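Local coordinates for uncharacterized protein (Aeropyrum pernix, PDB 3P1Z) that is of unknown function but may act in tRNA splicing, being akin to the tRNA-intron endonucleases, which bind precursor tRNA and cut out its introns, at residues 11-16 / 30-35; 20-25 / 77-82; 53-58 / 91-96; 67-72 / 85-90; 139-142 / 146-149. One frame throughout, in Å; residues are numbered along the deposited sequence.

Contact 1 (11-16 / 30-35); sequences CKAAAR and GSYCRN
Tyr32 sets its CG opposite the backbone N (chi1 170°), which carries the ring off helix 30-35 and across to the loop at Lys12, whose own CG stands beside its backbone N (chi1 -78°). The two torsions bring the first part of the lysine chain over one face of the phenol. Lys12 CB lies 3.8 Å from the centroid of the Tyr32 ring and 20° off the ring normal, which is the geometry of a CH-pi contact, although CB sits nearer the rim than the centre. Further along, Lys12 CD comes 3.7 Å from Tyr32 CD1, the chain being extended beyond CG. The methylenes do the touching here, while the end of the chain leads away from the helix. Ala13 adds the next contact: its CB meets Tyr32 CE2 at 3.9 Å, approaching at a slant to the ring. The same methyl reaches Cys33 SG at 4.3 Å. What joins the segments is mainly packing about the Tyr32 ring, which Lys12 O also approaches, and the polar tip of Tyr32 has its partner outside them, in a weak hydrogen bond from its OH group to Gln55 OE1. Two disulfides border the site, Cys11 with Cys62 and Cys33 with Cys27, so both segments are covalently tied to further parts of the chain. The loop leads into strand 14-18, which pairs antiparallel with strand 21-26, and the helix follows that second strand; Met60, from the loop after helix 49-57, touches both Lys12 and Tyr32.

Contact 2 (20-25 / 77-82); sequences EGVFVE and AGLGLS
Next to Leu79, whose side chain meets Gly21 and Val22, the amide N of Gly80 bonds to Ala77 O at 2.9 Å. This is one of the two bonds back into the last turn that, with the positive phi of Gly80 (74°), define a Schellman motif at the end of helix 68-79. The contact itself rests on the two methyls of Leu79. Its CG stands beside the backbone N, opposite the carbonyl carbon (chi1 -62°), and from there the branches part. Leu79 CD2 lies 3.4 Å from Gly21 N and also comes near the CA of Glu20, so it packs against backbone. The other methyl, CD1, meets Val22 CG2 at 4.2 Å, the two side chains crossing at about a right angle. Gly21 has phi 128°, a conformation in which a side chain's first carbon would collide with the carbonyl O of Glu20, which favours glycine at this position. Leu79 also touches Leu17 and Pro49, and Val22 touches Ala52 of helix 49-57. The arrangement is that of a beta hairpin, strands 14-18 and 21-26, packed against the end of helix 68-79 and the first turns of helix 49-57 within a domain that matches the N-terminal domain of tRNA-intron endonucleases.

Contact 3 (53-58 / 91-96); sequences AYQASR and DLRRKG
The short helical segments 53-57, bearing Tyr54, and 91-95, bearing Arg93, pass 11.0 Å apart at their axes with a crossing angle of -66°. This helix-helix packing joins a helix of the N-terminal endonuclease-like domain to helix 83-95 at the start of the catalytic-type domain. Across so wide a gap the ring of Tyr54 does most of the bridging. Arg93 CB lies over one face of it, 3.7 Å from the Tyr54 ring centroid and 25° off the normal, a CH-pi contact. CG also stays by the ring, and the bends at chi2 (-70°) and chi3 bring NE back to it; Arg93 NE is 3.7 Å from Tyr54 CD2. Ring and guanidinium planes are steeply inclined, so the two groups do not stack. The charged end is turned to Glu51, with which Arg93 NH2 forms a salt bridge, and NH1 bonds to Arg97 O. Tyr54 OH comes 3.9 Å from Arg94 CG. With an alanine in place of Tyr54, the methylenes of Arg93 would probably lose their packing surface and a gap would be likely to open between the helices. Near the end of the first helix, Ser57 OG gives a 2.9 Å hydrogen bond to Tyr54 O, in the carbonyl plane and on a lone pair.

Contact 4 (67-72 / 85-90); sequences RGWAAA and TALVYF
Trp69 and Phe90 supply the aromatic part of this contact. The six-membered ring of Trp69 and the phenyl ring of Phe90 have centroids 5.4 Å apart and planes at 77°, meeting at a slant. The far corner of the indole does the touching: Trp69 CH2 lies 3.4 Å from Phe90 CE2 and arrives at the edge of the phenyl ring, near its plane. Trp69 CG is opposite the carbonyl carbon (chi1 -81°), and with this rotation the indole leaves helix 68-72 toward helix 85-90. One face of the Phe90 ring is meanwhile over Ala86 C of its own helix. Aliphatic packing is lighter: Leu87 CD2 meets Trp69 CH2 at 4.1 Å, at the edge of the indole. A serine in place of Trp69 would probably open a gap beside Phe90 and Leu87 and take away most of this link between the helices. No polar bond joins the two segments; within the first, Gly68 O, at the helix start, accepts from both Ala71 N and Ala72 N, the latter at 2.9 Å. Tyr89 OH bonds to Glu51 of helix 49-57. Trp69 and Phe90 both touch Ser57, so that helix borders the pair; Val88 packs on strands 107-112 and 146-152, while Trp69 and Leu87 also meet side chains of a neighbouring subunit.

Contact 5 (139-142 / 146-149); sequences GASM and SPIV
Pro147 carries the strand side of this contact, and its ring can be followed atom by atom against Ala140 and Ser141. Starting at CB, Pro147 meets the methyl of Ala140, with the two CB atoms 4.2 Å apart. At the next atom the partner changes: Pro147 CG lies 3.5 Å from Ser141 OG, an approach of a hydroxyl oxygen to a ring carbon and not a hydrogen bond. Pro147 CD, where the ring turns back to the backbone N, is still 4.2 Å from the same Ser141 OG. The hydroxyl stands there because OG is beside its backbone N, opposite the carbonyl carbon (chi1 -68°), and it also makes a weak hydrogen bond to Ser137 O, one turn earlier in the helix. The segments are the two limbs of a tight return of the chain, with only three residues between them, and the CA atoms of Ala140 and Pro147 are 5.7 Å apart. Helix 130-142 here completes a beta-alpha-beta crossover: it lies in the chain between strand 115-123 and strand 146-152, which are parallel neighbours in the mixed sheet of the domain that resembles the tRNA-intron endonuclease catalytic domain. Pro147 also packs on Trp136 and Ser137 of the same helix and on Arg164 of strand 158-166. In the next residue, Ile148, the bond from CA to CB points away from the helix, and its side chain packs on Tyr117 and Val119 and on an aromatic side chain of a neighbouring subunit.

Contacts 3 and 4 lie nearest the centre of the chain, each about 8 Å from it and their own centres 7 Å apart; both use helix 83-95, and contact 4 is nested within the loop that contact 3 closes. Contacts 1 and 2 reach the same N-terminal sheet, through strands 14-18 and 21-26, with a salt bridge between Arg16 and Glu25. Contact 5 belongs to the other domain, its centre about 34 Å from that of contact 1. The chemistry shifts with place: aromatic rings against methylenes or another ring in contacts 1, 3 and 4, and aliphatic side chains, with a serine hydroxyl added in contact 5, where a helix end meets a strand. Of the five, contacts 1, 4 and 5 are buried, whereas 2 and 3 are partly so.

Contact 1 (11-16 / 30-35)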
# COMPACT_ATOMS: atom_id res chain seq x y z
N CYS A 11 43.44 -13.26 12.08
CA CYS A 11 43.26 -11.83 11.86
C CYS A 11 44.35 -11.36 10.90
O CYS A 11 45.46 -11.89 10.94
CB CYS A 11 43.38 -11.07 13.17
SG CYS A 11 43.05 -12.09 14.62
N LYS A 12 44.05 -10.38 10.06
CA LYS A 12 45.08 -9.76 9.23
C LYS A 12 45.49 -8.42 9.83
O LYS A 12 46.10 -7.59 9.15
CB LYS A 12 44.61 -9.56 7.78
CG LYS A 12 44.64 -10.81 6.91
CD LYS A 12 43.97 -10.52 5.59
CE LYS A 12 43.55 -11.79 4.85
NZ LYS A 12 42.46 -11.52 3.86
N ALA A 13 45.14 -8.22 11.11
CA ALA A 13 45.46 -7.00 11.86
C ALA A 13 44.64 -6.89 13.15
O ALA A 13 43.55 -7.46 13.26
CB ALA A 13 45.25 -5.76 11.01
N ALA A 14 45.15 -6.15 14.13
CA ALA A 14 44.52 -6.07 15.45
C ALA A 14 44.41 -4.63 15.96
O ALA A 14 45.37 -3.85 15.86
CB ALA A 14 45.27 -6.93 16.46
N ALA A 15 43.25 -4.29 16.51
CA ALA A 15 42.91 -2.89 16.79
C ALA A 15 42.21 -2.67 18.13
O ALA A 15 41.46 -3.52 18.59
CB ALA A 15 42.06 -2.32 15.65
N ARG A 16 42.45 -1.52 18.74
CA ARG A 16 41.85 -1.18 20.02
C ARG A 16 40.80 -0.11 19.82
O ARG A 16 40.87 0.68 18.89
CB ARG A 16 42.90 -0.64 20.98
CG ARG A 16 43.21 0.81 20.72
CD ARG A 16 43.85 1.47 21.92
NE ARG A 16 44.40 2.77 21.56
CZ ARG A 16 45.65 2.95 21.13
NH1 ARG A 16 46.47 1.91 21.01
NH2 ARG A 16 46.07 4.17 20.81
N GLY A 30 50.60 -7.50 5.48
CA GLY A 30 50.97 -6.18 5.03
C GLY A 30 50.06 -5.69 3.92
O GLY A 30 49.57 -4.57 3.97
N SER A 31 49.83 -6.55 2.93
CA SER A 31 49.06 -6.14 1.75
C SER A 31 47.68 -5.64 2.17
O SER A 31 47.12 -4.72 1.57
CB SER A 31 48.91 -7.30 0.76
OG SER A 31 48.38 -8.45 1.40
N TYR A 32 47.15 -6.26 3.22
CA TYR A 32 45.83 -5.93 3.75
C TYR A 32 45.82 -4.50 4.28
O TYR A 32 44.98 -3.69 3.88
CB TYR A 32 45.46 -6.94 4.83
CG TYR A 32 44.22 -6.63 5.64
CD1 TYR A 32 42.95 -6.96 5.18
CD2 TYR A 32 44.33 -6.06 6.90
CE1 TYR A 32 41.82 -6.70 5.94
CE2 TYR A 32 43.22 -5.80 7.68
CZ TYR A 32 41.96 -6.12 7.19
OH TYR A 32 40.85 -5.86 7.96
N CYS A 33 46.75 -4.18 5.17
CA CYS A 33 46.90 -2.81 5.64
C CYS A 33 47.21 -1.83 4.51
O CYS A 33 46.55 -0.80 4.38
CB CYS A 33 47.97 -2.71 6.72
SG CYS A 33 47.30 -3.01 8.35
N ARG A 34 48.21 -2.15 3.69
CA ARG A 34 48.52 -1.32 2.54
C ARG A 34 47.27 -1.06 1.71
O ARG A 34 47.09 0.04 1.19
CB ARG A 34 49.61 -1.97 1.67
CG ARG A 34 51.03 -1.72 2.18
CD ARG A 34 52.08 -2.05 1.12
NE ARG A 34 51.97 -3.43 0.66
CZ ARG A 34 52.34 -4.48 1.39
NH1 ARG A 34 52.84 -4.30 2.61
NH2 ARG A 34 52.20 -5.70 0.90
N ASN A 35 46.41 -2.07 1.58
CA ASN A 35 45.13 -1.90 0.89
C ASN A 35 44.30 -0.85 1.60
O ASN A 35 43.84 0.12 0.98
CB ASN A 35 44.35 -3.22 0.81
CG ASN A 35 43.19 -3.16 -0.19
OD1 ASN A 35 43.34 -2.64 -1.29
ND2 ASN A 35 42.04 -3.70 0.20

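Contact 2 (20-25 / 77-82)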
# COMPACT_ATOMS: atom_id res chain seq x y z
N GLU A 20 37.23 8.03 20.76
CA GLU A 20 36.69 8.30 19.43
C GLU A 20 37.59 7.71 18.37
O GLU A 20 38.54 8.35 17.89
CB GLU A 20 36.49 9.79 19.15
CG GLU A 20 35.18 10.12 18.40
CD GLU A 20 34.99 9.38 17.06
OE1 GLU A 20 33.81 9.18 16.67
OE2 GLU A 20 35.99 9.01 16.40
N GLY A 21 37.29 6.47 18.01
CA GLY A 21 37.96 5.86 16.90
C GLY A 21 38.56 4.51 17.19
O GLY A 21 38.82 4.13 18.35
N VAL A 22 38.76 3.79 16.10
CA VAL A 22 39.44 2.51 16.11
C VAL A 22 40.86 2.80 15.71
O VAL A 22 41.12 3.57 14.78
CB VAL A 22 38.81 1.53 15.11
CG1 VAL A 22 39.71 0.31 14.93
CG2 VAL A 22 37.44 1.11 15.59
N PHE A 23 41.79 2.19 16.44
CA PHE A 23 43.19 2.32 16.13
C PHE A 23 43.85 0.97 15.90
O PHE A 23 43.82 0.08 16.76
CB PHE A 23 43.95 3.11 17.22
CG PHE A 23 45.42 3.09 17.02
CD1 PHE A 23 45.92 3.27 15.75
CD2 PHE A 23 46.31 2.87 18.07
CE1 PHE A 23 47.29 3.23 15.51
CE2 PHE A 23 47.68 2.83 17.83
CZ PHE A 23 48.16 2.99 16.55
N VAL A 24 44.45 0.83 14.73
CA VAL A 24 45.18 -0.38 14.40
C VAL A 24 46.54 -0.41 15.11
O VAL A 24 47.35 0.51 14.98
CB VAL A 24 45.34 -0.54 12.88
CG1 VAL A 24 46.13 -1.80 12.55
CG2 VAL A 24 43.97 -0.58 12.22
N GLU A 25 46.78 -1.47 15.86
CA GLU A 25 48.04 -1.62 16.59
C GLU A 25 49.00 -2.64 15.94
O GLU A 25 50.22 -2.49 16.05
CB GLU A 25 47.77 -1.94 18.06
CG GLU A 25 46.90 -0.88 18.75
CD GLU A 25 46.40 -1.29 20.13
OE1 GLU A 25 45.65 -2.28 20.22
OE2 GLU A 25 46.74 -0.62 21.13
N ALA A 77 28.31 -0.20 18.67
CA ALA A 77 27.75 0.37 19.88
C ALA A 77 28.70 1.43 20.39
O ALA A 77 28.32 2.58 20.62
CB ALA A 77 27.53 -0.72 20.93
N GLY A 78 29.97 1.04 20.53
CA GLY A 78 30.95 1.85 21.23
C GLY A 78 31.01 3.27 20.73
O GLY A 78 30.94 4.22 21.52
N LEU A 79 31.11 3.40 19.40
CA LEU A 79 31.33 4.69 18.75
C LEU A 79 30.01 5.41 18.48
O LEU A 79 30.00 6.53 17.97
CB LEU A 79 32.12 4.49 17.45
CG LEU A 79 33.53 3.90 17.64
CD1 LEU A 79 34.25 3.68 16.32
CD2 LEU A 79 34.37 4.79 18.54
N GLY A 80 28.90 4.77 18.82
CA GLY A 80 27.59 5.34 18.60
C GLY A 80 27.15 5.33 17.15
O GLY A 80 26.50 6.26 16.69
N LEU A 81 27.49 4.27 16.42
CA LEU A 81 27.04 4.13 15.03
C LEU A 81 25.58 3.69 14.93
O LEU A 81 24.92 3.48 15.94
CB LEU A 81 27.94 3.16 14.27
CG LEU A 81 29.39 3.60 14.26
CD1 LEU A 81 30.25 2.73 13.34
CD2 LEU A 81 29.46 5.06 13.86
N SER A 82 25.09 3.57 13.70
CA SER A 82 23.73 3.08 13.44
C SER A 82 23.75 1.72 12.77
O SER A 82 24.27 1.56 11.65
CB SER A 82 22.95 4.05 12.56
OG SER A 82 21.94 3.34 11.84

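Contact 3 (53-58 / 91-96)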
# COMPACT_ATOMS: atom_id res chain seq x y z
N ALA A 53 34.11 -1.54 11.79
CA ALA A 53 33.04 -2.48 12.10
C ALA A 53 32.99 -3.52 10.99
O ALA A 53 32.75 -4.70 11.26
CB ALA A 53 31.70 -1.76 12.22
N TYR A 54 33.23 -3.09 9.75
CA TYR A 54 33.14 -4.00 8.61
C TYR A 54 34.19 -5.07 8.69
O TYR A 54 33.88 -6.26 8.73
CB TYR A 54 33.31 -3.27 7.28
CG TYR A 54 33.38 -4.23 6.10
CD1 TYR A 54 32.53 -5.32 6.04
CD2 TYR A 54 34.28 -4.04 5.06
CE1 TYR A 54 32.57 -6.20 4.97
CE2 TYR A 54 34.33 -4.91 3.99
CZ TYR A 54 33.47 -5.98 3.95
OH TYR A 54 33.51 -6.86 2.88
N GLN A 55 35.45 -4.63 8.69
CA GLN A 55 36.57 -5.56 8.65
C GLN A 55 36.51 -6.50 9.87
O GLN A 55 36.97 -7.64 9.81
CB GLN A 55 37.90 -4.82 8.49
CG GLN A 55 38.05 -4.07 7.15
CD GLN A 55 38.47 -4.98 5.98
OE1 GLN A 55 38.50 -6.20 6.11
NE2 GLN A 55 38.79 -4.37 4.85
N ALA A 56 35.91 -6.05 10.96
CA ALA A 56 35.57 -6.95 12.06
C ALA A 56 34.67 -8.09 11.56
O ALA A 56 35.04 -9.27 11.65
CB ALA A 56 34.90 -6.18 13.21
N SER A 57 33.51 -7.74 11.00
CA SER A 57 32.50 -8.71 10.54
C SER A 57 32.93 -9.66 9.41
O SER A 57 32.18 -10.56 9.03
CB SER A 57 31.22 -7.97 10.12
OG SER A 57 31.28 -7.52 8.77
N ARG A 58 34.12 -9.45 8.85
CA ARG A 58 34.68 -10.41 7.91
C ARG A 58 35.64 -11.31 8.68
O ARG A 58 36.09 -12.34 8.18
CB ARG A 58 35.40 -9.71 6.75
CG ARG A 58 34.48 -9.22 5.64
CD ARG A 58 35.22 -8.35 4.64
NE ARG A 58 35.77 -9.10 3.51
CZ ARG A 58 37.07 -9.28 3.29
NH1 ARG A 58 37.97 -8.77 4.13
NH2 ARG A 58 37.48 -9.99 2.24
N ASP A 91 27.00 -4.34 3.08
CA ASP A 91 26.43 -4.76 1.81
C ASP A 91 27.20 -4.08 0.69
O ASP A 91 27.68 -4.73 -0.23
CB ASP A 91 24.96 -4.36 1.74
CG ASP A 91 24.18 -5.12 0.67
OD1 ASP A 91 23.92 -6.33 0.85
OD2 ASP A 91 23.81 -4.49 -0.35
N LEU A 92 27.33 -2.76 0.80
CA LEU A 92 28.03 -1.99 -0.22
C LEU A 92 29.52 -2.34 -0.32
O LEU A 92 30.08 -2.41 -1.42
CB LEU A 92 27.83 -0.48 -0.01
CG LEU A 92 26.42 0.07 -0.30
CD1 LEU A 92 26.31 1.54 0.11
CD2 LEU A 92 25.98 -0.14 -1.77
N ARG A 93 30.16 -2.56 0.82
CA ARG A 93 31.54 -3.03 0.80
C ARG A 93 31.60 -4.39 0.12
O ARG A 93 32.40 -4.61 -0.79
CB ARG A 93 32.14 -3.10 2.20
CG ARG A 93 32.28 -1.75 2.91
CD ARG A 93 33.35 -0.85 2.30
NE ARG A 93 34.72 -1.26 2.61
CZ ARG A 93 35.60 -1.69 1.71
NH1 ARG A 93 35.28 -1.78 0.42
NH2 ARG A 93 36.82 -2.04 2.09
N ARG A 94 30.72 -5.30 0.52
CA ARG A 94 30.72 -6.63 -0.07
C ARG A 94 30.54 -6.62 -1.59
O ARG A 94 31.09 -7.48 -2.29
CB ARG A 94 29.68 -7.54 0.59
CG ARG A 94 29.75 -7.57 2.12
CD ARG A 94 29.07 -8.82 2.69
NE ARG A 94 28.63 -8.65 4.08
CZ ARG A 94 27.96 -9.58 4.78
NH1 ARG A 94 27.66 -10.75 4.22
NH2 ARG A 94 27.60 -9.33 6.04
N LYS A 95 29.80 -5.64 -2.10
CA LYS A 95 29.50 -5.53 -3.54
C LYS A 95 30.66 -4.94 -4.36
O LYS A 95 30.66 -5.01 -5.59
CB LYS A 95 28.22 -4.71 -3.78
CG LYS A 95 26.90 -5.35 -3.30
CD LYS A 95 25.66 -4.57 -3.78
CE LYS A 95 24.39 -4.89 -2.98
NZ LYS A 95 24.02 -6.33 -2.87
N GLY A 96 31.65 -4.37 -3.68
CA GLY A 96 32.83 -3.84 -4.35
C GLY A 96 32.88 -2.32 -4.35
O GLY A 96 33.59 -1.70 -5.14

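Contact 4 (67-72 / 85-90)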
# COMPACT_ATOMS: atom_id res chain seq x y z
N ARG A 67 36.58 -11.03 18.41
CA ARG A 67 36.57 -11.24 16.97
C ARG A 67 35.20 -11.06 16.33
O ARG A 67 34.18 -10.95 17.02
CB ARG A 67 37.10 -12.63 16.62
CG ARG A 67 38.53 -12.88 17.01
CD ARG A 67 39.15 -13.88 16.04
NE ARG A 67 40.49 -14.27 16.45
CZ ARG A 67 41.27 -15.13 15.79
NH1 ARG A 67 40.83 -15.68 14.66
NH2 ARG A 67 42.47 -15.41 16.26
N GLY A 68 35.20 -11.03 15.00
CA GLY A 68 33.99 -11.05 14.21
C GLY A 68 32.89 -10.12 14.68
O GLY A 68 33.14 -9.04 15.19
N TRP A 69 31.65 -10.57 14.51
CA TRP A 69 30.47 -9.74 14.76
C TRP A 69 30.37 -9.25 16.19
O TRP A 69 29.77 -8.21 16.44
CB TRP A 69 29.20 -10.48 14.32
CG TRP A 69 28.99 -10.37 12.86
CD1 TRP A 69 29.48 -11.20 11.89
CD2 TRP A 69 28.25 -9.37 12.19
NE1 TRP A 69 29.08 -10.77 10.65
CE2 TRP A 69 28.32 -9.64 10.80
CE3 TRP A 69 27.52 -8.26 12.61
CZ2 TRP A 69 27.69 -8.84 9.85
CZ3 TRP A 69 26.90 -7.47 11.67
CH2 TRP A 69 26.98 -7.77 10.30
N ALA A 70 30.95 -9.99 17.12
CA ALA A 70 31.03 -9.52 18.50
C ALA A 70 31.95 -8.30 18.55
O ALA A 70 31.81 -7.44 19.42
CB ALA A 70 31.54 -10.62 19.39
N ALA A 71 32.89 -8.22 17.61
CA ALA A 71 33.77 -7.06 17.51
C ALA A 71 33.08 -5.94 16.74
O ALA A 71 33.25 -4.75 17.05
CB ALA A 71 35.09 -7.43 16.85
N ALA A 72 32.30 -6.32 15.74
CA ALA A 72 31.54 -5.36 14.95
C ALA A 72 30.58 -4.61 15.87
O ALA A 72 30.56 -3.38 15.90
CB ALA A 72 30.79 -6.06 13.83
N THR A 85 22.76 1.66 8.95
CA THR A 85 23.78 2.29 8.10
C THR A 85 24.95 1.34 7.87
O THR A 85 25.44 1.19 6.76
CB THR A 85 24.39 3.56 8.75
OG1 THR A 85 23.38 4.33 9.40
CG2 THR A 85 25.08 4.41 7.71
N ALA A 86 25.39 0.72 8.97
CA ALA A 86 26.50 -0.23 8.99
C ALA A 86 26.22 -1.43 8.10
O ALA A 86 27.12 -1.95 7.42
CB ALA A 86 26.73 -0.71 10.41
N LEU A 87 24.97 -1.88 8.13
CA LEU A 87 24.53 -2.99 7.30
C LEU A 87 24.60 -2.59 5.83
O LEU A 87 25.18 -3.32 5.02
CB LEU A 87 23.13 -3.46 7.70
CG LEU A 87 23.05 -4.16 9.07
CD1 LEU A 87 21.61 -4.49 9.50
CD2 LEU A 87 23.91 -5.43 9.05
N VAL A 88 24.02 -1.43 5.48
CA VAL A 88 24.00 -0.96 4.10
C VAL A 88 25.40 -0.73 3.60
O VAL A 88 25.68 -0.82 2.41
CB VAL A 88 23.26 0.38 3.94
CG1 VAL A 88 23.25 0.80 2.48
CG2 VAL A 88 21.85 0.29 4.48
N TYR A 89 26.26 -0.40 4.56
CA TYR A 89 27.67 -0.20 4.31
C TYR A 89 28.29 -1.54 3.98
O TYR A 89 28.89 -1.71 2.92
CB TYR A 89 28.32 0.36 5.57
CG TYR A 89 29.75 0.76 5.41
CD1 TYR A 89 30.10 2.10 5.31
CD2 TYR A 89 30.77 -0.19 5.37
CE1 TYR A 89 31.42 2.49 5.18
CE2 TYR A 89 32.09 0.19 5.23
CZ TYR A 89 32.40 1.53 5.13
OH TYR A 89 33.70 1.94 4.99
N PHE A 90 28.14 -2.50 4.89
CA PHE A 90 28.71 -3.82 4.68
C PHE A 90 28.31 -4.34 3.32
O PHE A 90 29.16 -4.74 2.53
CB PHE A 90 28.25 -4.81 5.75
CG PHE A 90 28.69 -4.48 7.13
CD1 PHE A 90 29.63 -3.50 7.36
CD2 PHE A 90 28.18 -5.17 8.21
CE1 PHE A 90 30.03 -3.19 8.65
CE2 PHE A 90 28.58 -4.88 9.50
CZ PHE A 90 29.51 -3.89 9.72

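Contact 5 (139-142 / 146-149)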
# COMPACT_ATOMS: atom_id res chain seq x y z
N GLY A 139 18.42 18.09 -2.95
CA GLY A 139 19.73 18.24 -2.34
C GLY A 139 20.72 17.41 -3.12
O GLY A 139 21.51 17.94 -3.89
N ALA A 140 20.65 16.10 -2.93
CA ALA A 140 21.49 15.15 -3.65
C ALA A 140 21.75 15.54 -5.10
O ALA A 140 22.89 15.60 -5.54
CB ALA A 140 20.89 13.77 -3.57
N SER A 141 20.70 15.78 -5.87
CA SER A 141 20.93 16.03 -7.28
C SER A 141 21.80 17.28 -7.46
O SER A 141 22.75 17.28 -8.25
CB SER A 141 19.62 16.03 -8.08
OG SER A 141 19.07 14.72 -8.12
N MET A 142 21.53 18.32 -6.69
CA MET A 142 22.31 19.55 -6.83
C MET A 142 23.86 19.39 -6.71
O MET A 142 24.61 20.12 -7.37
CB MET A 142 21.74 20.63 -5.90
CG MET A 142 20.54 21.32 -6.52
SD MET A 142 21.06 22.53 -7.77
CE MET A 142 22.22 23.50 -6.79
N SER A 146 23.76 10.84 -7.65
CA SER A 146 22.53 10.16 -8.02
C SER A 146 21.82 9.75 -6.75
O SER A 146 22.39 9.02 -5.94
CB SER A 146 22.83 8.93 -8.85
OG SER A 146 23.81 9.22 -9.83
N PRO A 147 20.57 10.18 -6.58
CA PRO A 147 19.86 9.99 -5.31
C PRO A 147 19.49 8.52 -5.05
O PRO A 147 18.61 7.97 -5.71
CB PRO A 147 18.58 10.83 -5.48
CG PRO A 147 18.67 11.45 -6.86
CD PRO A 147 19.65 10.64 -7.63
N ILE A 148 20.15 7.88 -4.10
CA ILE A 148 19.80 6.50 -3.80
C ILE A 148 19.10 6.38 -2.45
O ILE A 148 19.39 7.15 -1.53
CB ILE A 148 21.01 5.55 -3.92
CG1 ILE A 148 21.59 5.62 -5.34
CG2 ILE A 148 20.63 4.11 -3.57
CD1 ILE A 148 20.65 5.12 -6.41
N VAL A 149 18.16 5.45 -2.37
CA VAL A 149 17.46 5.18 -1.11
C VAL A 149 17.61 3.70 -0.76
O VAL A 149 17.33 2.81 -1.56
CB VAL A 149 15.98 5.64 -1.17
CG1 VAL A 149 15.05 4.46 -1.40
CG2 VAL A 149 15.60 6.36 0.09